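Local coordinates for protein nitrite oxidoreductase subunit A (Kuenenia stuttgartiensis, PDB 7B04) that belongs to the molybdopterin oxidoreductase family and holds a molybdenum atom, two MD1 molecules and an iron/sulfur cluster, at residues G205-M210 against E621-I625; E612-Y616 against H641-P645. One frame throughout, in Å; residues are numbered along the deposited sequence.

Contact 1. Residues G205-M210 against E621-I625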
loop_
_atom_site.group_PDB
_atom_site.type_symbol
_atom_site.label_atom_id
_atom_site.label_comp_id
_atom_site.label_asym_id
_atom_site.label_seq_id
_atom_site.Cartn_x
_atom_site.Cartn_y
_atom_site.Cartn_z
ATOM N N GLY B 205 0.377 20.509 -38.809
ATOM C CA GLY B 205 1.055 21.390 -37.883
ATOM C C GLY B 205 2.297 20.831 -37.224
ATOM O O GLY B 205 2.862 21.499 -36.350
ATOM N N TYR B 206 2.743 19.642 -37.609
ATOM C CA TYR B 206 3.934 19.070 -37.001
ATOM C C TYR B 206 5.183 19.789 -37.509
ATOM O O TYR B 206 5.249 20.169 -38.683
ATOM C CB TYR B 206 4.029 17.577 -37.308
ATOM C CG TYR B 206 2.939 16.747 -36.669
ATOM C CD1 TYR B 206 3.026 16.356 -35.340
ATOM C CD2 TYR B 206 1.823 16.351 -37.395
ATOM C CE1 TYR B 206 2.034 15.597 -34.752
ATOM C CE2 TYR B 206 0.824 15.591 -36.815
ATOM C CZ TYR B 206 0.936 15.218 -35.493
ATOM O OH TYR B 206 -0.055 14.461 -34.909
ATOM N N PRO B 207 6.181 19.998 -36.650
ATOM C CA PRO B 207 7.419 20.649 -37.094
ATOM C C PRO B 207 8.129 19.847 -38.175
ATOM O O PRO B 207 7.992 18.625 -38.268
ATOM C CB PRO B 207 8.260 20.724 -35.814
ATOM C CG PRO B 207 7.268 20.622 -34.698
ATOM C CD PRO B 207 6.194 19.712 -35.207
ATOM N N LYS B 208 8.894 20.563 -39.005
ATOM C CA LYS B 208 9.628 19.914 -40.087
ATOM C C LYS B 208 10.683 18.959 -39.547
ATOM O O LYS B 208 10.989 17.945 -40.185
ATOM C CB LYS B 208 10.294 20.980 -40.963
ATOM C CG LYS B 208 10.497 20.628 -42.430
ATOM C CD LYS B 208 11.870 21.103 -42.905
ATOM C CE LYS B 208 12.211 20.604 -44.298
ATOM N NZ LYS B 208 12.345 19.134 -44.391
ATOM N N GLU B 209 11.243 19.264 -38.374
ATOM C CA GLU B 209 12.232 18.385 -37.762
ATOM C C GLU B 209 11.635 17.031 -37.394
ATOM O O GLU B 209 12.295 15.996 -37.534
ATOM C CB GLU B 209 12.831 19.065 -36.529
ATOM C CG GLU B 209 13.645 20.311 -36.847
ATOM C CD GLU B 209 12.788 21.555 -37.004
ATOM O OE1 GLU B 209 11.560 21.462 -36.798
ATOM O OE2 GLU B 209 13.341 22.625 -37.336
ATOM N N MET B 210 10.384 17.017 -36.924
ATOM C CA MET B 210 9.737 15.749 -36.599
ATOM C C MET B 210 9.367 14.964 -37.849
ATOM O O MET B 210 9.327 13.728 -37.814
ATOM C CB MET B 210 8.494 15.992 -35.744
ATOM C CG MET B 210 8.792 16.482 -34.341
ATOM S SD MET B 210 7.285 16.745 -33.393
ATOM C CE MET B 210 6.742 15.058 -33.142
ATOM N N GLU B 621 3.027 16.850 -28.413
ATOM C CA GLU B 621 3.661 16.310 -29.617
ATOM C C GLU B 621 4.592 17.323 -30.286
ATOM O O GLU B 621 4.642 17.433 -31.512
ATOM C CB GLU B 621 2.600 15.810 -30.595
ATOM C CG GLU B 621 3.121 14.813 -31.592
ATOM C CD GLU B 621 2.206 13.633 -31.735
ATOM O OE1 GLU B 621 2.638 12.535 -31.355
ATOM O OE2 GLU B 621 1.063 13.802 -32.209
ATOM N N ARG B 622 5.332 18.079 -29.478
ATOM C CA ARG B 622 6.285 19.059 -29.989
ATOM C C ARG B 622 7.597 18.968 -29.222
ATOM O O ARG B 622 7.589 18.703 -28.010
ATOM C CB ARG B 622 5.730 20.488 -29.902
ATOM C CG ARG B 622 4.388 20.678 -30.606
ATOM C CD ARG B 622 4.521 20.541 -32.117
ATOM N NE ARG B 622 3.278 20.864 -32.813
ATOM C CZ ARG B 622 2.340 19.976 -33.128
ATOM N NH1 ARG B 622 2.499 18.696 -32.814
ATOM N NH2 ARG B 622 1.241 20.366 -33.760
ATOM N N PRO B 623 8.732 19.167 -29.886
ATOM C CA PRO B 623 10.005 19.309 -29.171
ATOM C C PRO B 623 10.091 20.687 -28.522
ATOM O O PRO B 623 9.206 21.527 -28.673
ATOM C CB PRO B 623 11.056 19.147 -30.276
ATOM C CG PRO B 623 10.321 18.543 -31.440
ATOM C CD PRO B 623 8.934 19.094 -31.340
ATOM N N LEU B 624 11.184 20.914 -27.795
ATOM C CA LEU B 624 11.409 22.212 -27.164
ATOM C C LEU B 624 11.894 23.176 -28.233
ATOM O O LEU B 624 13.081 23.250 -28.552
ATOM C CB LEU B 624 12.403 22.107 -26.014
ATOM C CG LEU B 624 12.901 23.422 -25.394
ATOM C CD1 LEU B 624 11.753 24.306 -24.938
ATOM C CD2 LEU B 624 13.839 23.140 -24.236
ATOM N N ILE B 625 10.952 23.918 -28.800
ATOM C CA ILE B 625 11.242 24.969 -29.762
ATOM C C ILE B 625 10.651 26.251 -29.204
ATOM O O ILE B 625 9.439 26.319 -28.949
ATOM C CB ILE B 625 10.654 24.668 -31.148
ATOM C CG1 ILE B 625 11.031 23.260 -31.614
ATOM C CG2 ILE B 625 11.119 25.716 -32.155
ATOM C CD1 ILE B 625 10.147 22.748 -32.725
#

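Contact 2. Residues E612-Y616 against H641-P645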
loop_
_atom_site.group_PDB
_atom_site.type_symbol
_atom_site.label_atom_id
_atom_site.label_comp_id
_atom_site.label_asym_id
_atom_site.label_seq_id
_atom_site.Cartn_x
_atom_site.Cartn_y
_atom_site.Cartn_z
ATOM N N GLU B 612 12.510 6.350 -28.898
ATOM C CA GLU B 612 11.945 7.677 -28.712
ATOM C C GLU B 612 11.514 7.832 -27.262
ATOM O O GLU B 612 11.198 6.852 -26.582
ATOM C CB GLU B 612 10.751 7.918 -29.656
ATOM C CG GLU B 612 10.030 9.250 -29.455
ATOM C CD GLU B 612 8.876 9.447 -30.416
ATOM O OE1 GLU B 612 8.734 8.635 -31.352
ATOM O OE2 GLU B 612 8.104 10.412 -30.230
ATOM N N GLU B 613 11.504 9.079 -26.796
ATOM C CA GLU B 613 11.029 9.419 -25.463
ATOM C C GLU B 613 9.552 9.789 -25.505
ATOM O O GLU B 613 9.106 10.523 -26.391
ATOM C CB GLU B 613 11.838 10.573 -24.874
ATOM C CG GLU B 613 12.156 10.398 -23.407
ATOM C CD GLU B 613 10.929 10.404 -22.531
ATOM O OE1 GLU B 613 9.943 11.056 -22.910
ATOM O OE2 GLU B 613 10.945 9.749 -21.472
ATOM N N VAL B 614 8.797 9.275 -24.532
ATOM C CA VAL B 614 7.352 9.488 -24.513
ATOM C C VAL B 614 6.998 10.949 -24.235
ATOM O O VAL B 614 5.967 11.440 -24.711
ATOM C CB VAL B 614 6.708 8.547 -23.476
ATOM C CG1 VAL B 614 5.209 8.788 -23.373
ATOM C CG2 VAL B 614 6.996 7.095 -23.822
ATOM N N ALA B 615 7.842 11.674 -23.490
ATOM C CA ALA B 615 7.465 13.010 -23.025
ATOM C C ALA B 615 7.161 13.964 -24.173
ATOM O O ALA B 615 6.408 14.925 -23.990
ATOM C CB ALA B 615 8.555 13.604 -22.138
ATOM N N TYR B 616 7.740 13.729 -25.353
ATOM C CA TYR B 616 7.431 14.586 -26.493
ATOM C C TYR B 616 5.949 14.519 -26.833
ATOM O O TYR B 616 5.327 15.546 -27.127
ATOM C CB TYR B 616 8.290 14.194 -27.694
ATOM C CG TYR B 616 9.762 14.421 -27.455
ATOM C CD1 TYR B 616 10.307 15.695 -27.526
ATOM C CD2 TYR B 616 10.604 13.364 -27.139
ATOM C CE1 TYR B 616 11.651 15.911 -27.299
ATOM C CE2 TYR B 616 11.951 13.569 -26.910
ATOM C CZ TYR B 616 12.468 14.844 -26.991
ATOM O OH TYR B 616 13.806 15.056 -26.763
ATOM N N HIS B 641 17.735 13.279 -29.912
ATOM C CA HIS B 641 16.504 13.190 -29.140
ATOM C C HIS B 641 15.254 13.466 -29.972
ATOM O O HIS B 641 14.159 13.536 -29.407
ATOM C CB HIS B 641 16.534 14.193 -27.979
ATOM C CG HIS B 641 17.693 14.033 -27.042
ATOM N ND1 HIS B 641 17.554 13.530 -25.767
ATOM C CD2 HIS B 641 19.006 14.329 -27.188
ATOM C CE1 HIS B 641 18.733 13.515 -25.169
ATOM N NE2 HIS B 641 19.632 13.992 -26.012
ATOM N N MET B 642 15.383 13.615 -31.287
ATOM C CA MET B 642 14.275 14.152 -32.075
ATOM C C MET B 642 13.148 13.129 -32.185
ATOM O O MET B 642 13.391 11.982 -32.582
ATOM C CB MET B 642 14.752 14.566 -33.464
ATOM C CG MET B 642 13.746 15.405 -34.237
ATOM S SD MET B 642 13.287 16.920 -33.368
ATOM C CE MET B 642 14.798 17.872 -33.504
ATOM N N PRO B 643 11.911 13.501 -31.849
ATOM C CA PRO B 643 10.780 12.577 -32.002
ATOM C C PRO B 643 10.138 12.637 -33.378
ATOM O O PRO B 643 10.564 13.405 -34.246
ATOM C CB PRO B 643 9.808 13.055 -30.920
ATOM C CG PRO B 643 10.042 14.532 -30.881
ATOM C CD PRO B 643 11.522 14.728 -31.133
ATOM N N SER B 644 9.108 11.828 -33.579
ATOM C CA SER B 644 8.327 11.774 -34.804
ATOM C C SER B 644 6.851 11.823 -34.444
ATOM O O SER B 644 6.472 11.521 -33.308
ATOM C CB SER B 644 8.640 10.500 -35.607
ATOM O OG SER B 644 8.206 9.339 -34.922
ATOM N N PRO B 645 5.992 12.222 -35.384
ATOM C CA PRO B 645 4.553 12.271 -35.092
ATOM C C PRO B 645 4.001 10.909 -34.695
ATOM O O PRO B 645 4.405 9.876 -35.229
ATOM C CB PRO B 645 3.942 12.758 -36.412
ATOM C CG PRO B 645 5.042 13.501 -37.083
ATOM C CD PRO B 645 6.300 12.769 -36.718
#

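Contact 1. Residues G205-M210 against E621-I625
The carboxylate of Glu621 receives the phenol of Tyr206 where the turn leading into helix 208-213 lies against the loop between helix 615-618 and strand 625-627. Pro207 takes the N-cap position of helix 208-213, and residues 621-625 meet it, the two residues before it and the first turn of the helix. Tyr206 OH donates to Glu621 OE2 at 3.0 Å, approaching from above the carboxylate plane, 41° out of it. Glu621 CG is anti to its backbone N (chi1 -159°) and the chain bends at the next bond, which lays CG at the edge of the Tyr206 ring, in its plane, 3.4 Å from CE1. The other carboxylate oxygen, OE1, accepts from the backbone N of Thr646, so each carboxylate oxygen has a partner of its own.

Arg622 curls back upon its own backbone: NH1 gives a nearly straight bond to Glu621 O (2.8 Å, 165°), with the oxygen lying in the guanidinium plane. This tether holds one face of the guanidinium over the backbone of Gly205 and Tyr206; NH2 comes near Gly205 O, but the angle is too poor for a hydrogen bond. The aliphatic part of the same side chain runs obliquely past Pro207, with Arg622 CD 3.6 Å from Pro207 CD.

Next along the loop, Pro623 presents its ring to Met210, whose SD lies 3.5 Å from Pro623 CD and also meets the carbonyl O of Glu621. Ile625, at the start of strand 625-627, finishes the interface beside Glu209, whose OE1 is engaged in a salt bridge with Arg633. Ile625 CD1 rests 4.1 Å from Pro207 CG.

Contact 2. Residues E612-Y616 against H641-P645
Pro643 lays its pyrrolidine ring over one face of Tyr616, in a CH-pi contact that forms the apolar centre of this buried interface. Pro643 CG stands 3.8 Å from the ring centroid, 28° off the normal, displaced toward the CG end of the tyrosine; the Pro643 CG to Tyr616 CG distance is 3.4 Å. With its CG anti to the carbonyl carbon, Tyr616 sends its ring from helix 615-618 across the proline at about a right angle. The ring's far end reaches back along the loop to His641, where Tyr616 OH lies 3.1 Å from His641 O.

Beside the aromatic contact, Glu612 extends its whole side chain (chi1 176°, chi2 179°) past Pro643, bringing OE2 to 3.2 Å from Pro643 CB. Its OE1 is 3.7 Å from Ser644 OG, but the polar ends of both residues are settled by strand 222-226 and the residues leading into it. Lys223 forms a salt bridge with Glu612 OE1 and also donates to Ser644 O, thus linking the two segments through one ammonium group, while Ser644 OG bonds to Arg220 O. The buried carboxylate is probably stabilised in its charged form by this lysine.

Farther out, His641 turns its ring away from Tyr616 and bonds through NE2 to Leu1070 O, with Phe1087 packed edge-to-face against it. Backbone bonds between Glu612 and Asn266 fasten the other segment to short strand 265-266. The contact therefore sits at one side of the mixed beta sheet of this molybdopterin oxidoreductase fold, where strands 265-266 and 222-226 run parallel to strand 648-652, into which residues 641-645 lead.

In the fold
Contact 1 is partly buried, its centre about 25 Å from the centre of the chain, whereas contact 2 is fully buried and about 17 Å from it. Their own centres are about 9 Å apart. Met210 joins them: on helix 208-213 it serves contact 1, yet its CE lies 3.5 Å from Ser644 C and its O 3.4 Å from Pro645 CD. Both also draw on the chain around helix 615-618, contact 2 through the residues leading into the helix and Tyr616 within it, contact 1 through the loop that follows. Proline packing recurs in each. In contact 1 a direct phenol-carboxylate bond spans the segments, while in contact 2 the carboxylate of Glu612 is paired with Lys223 of strand 222-226.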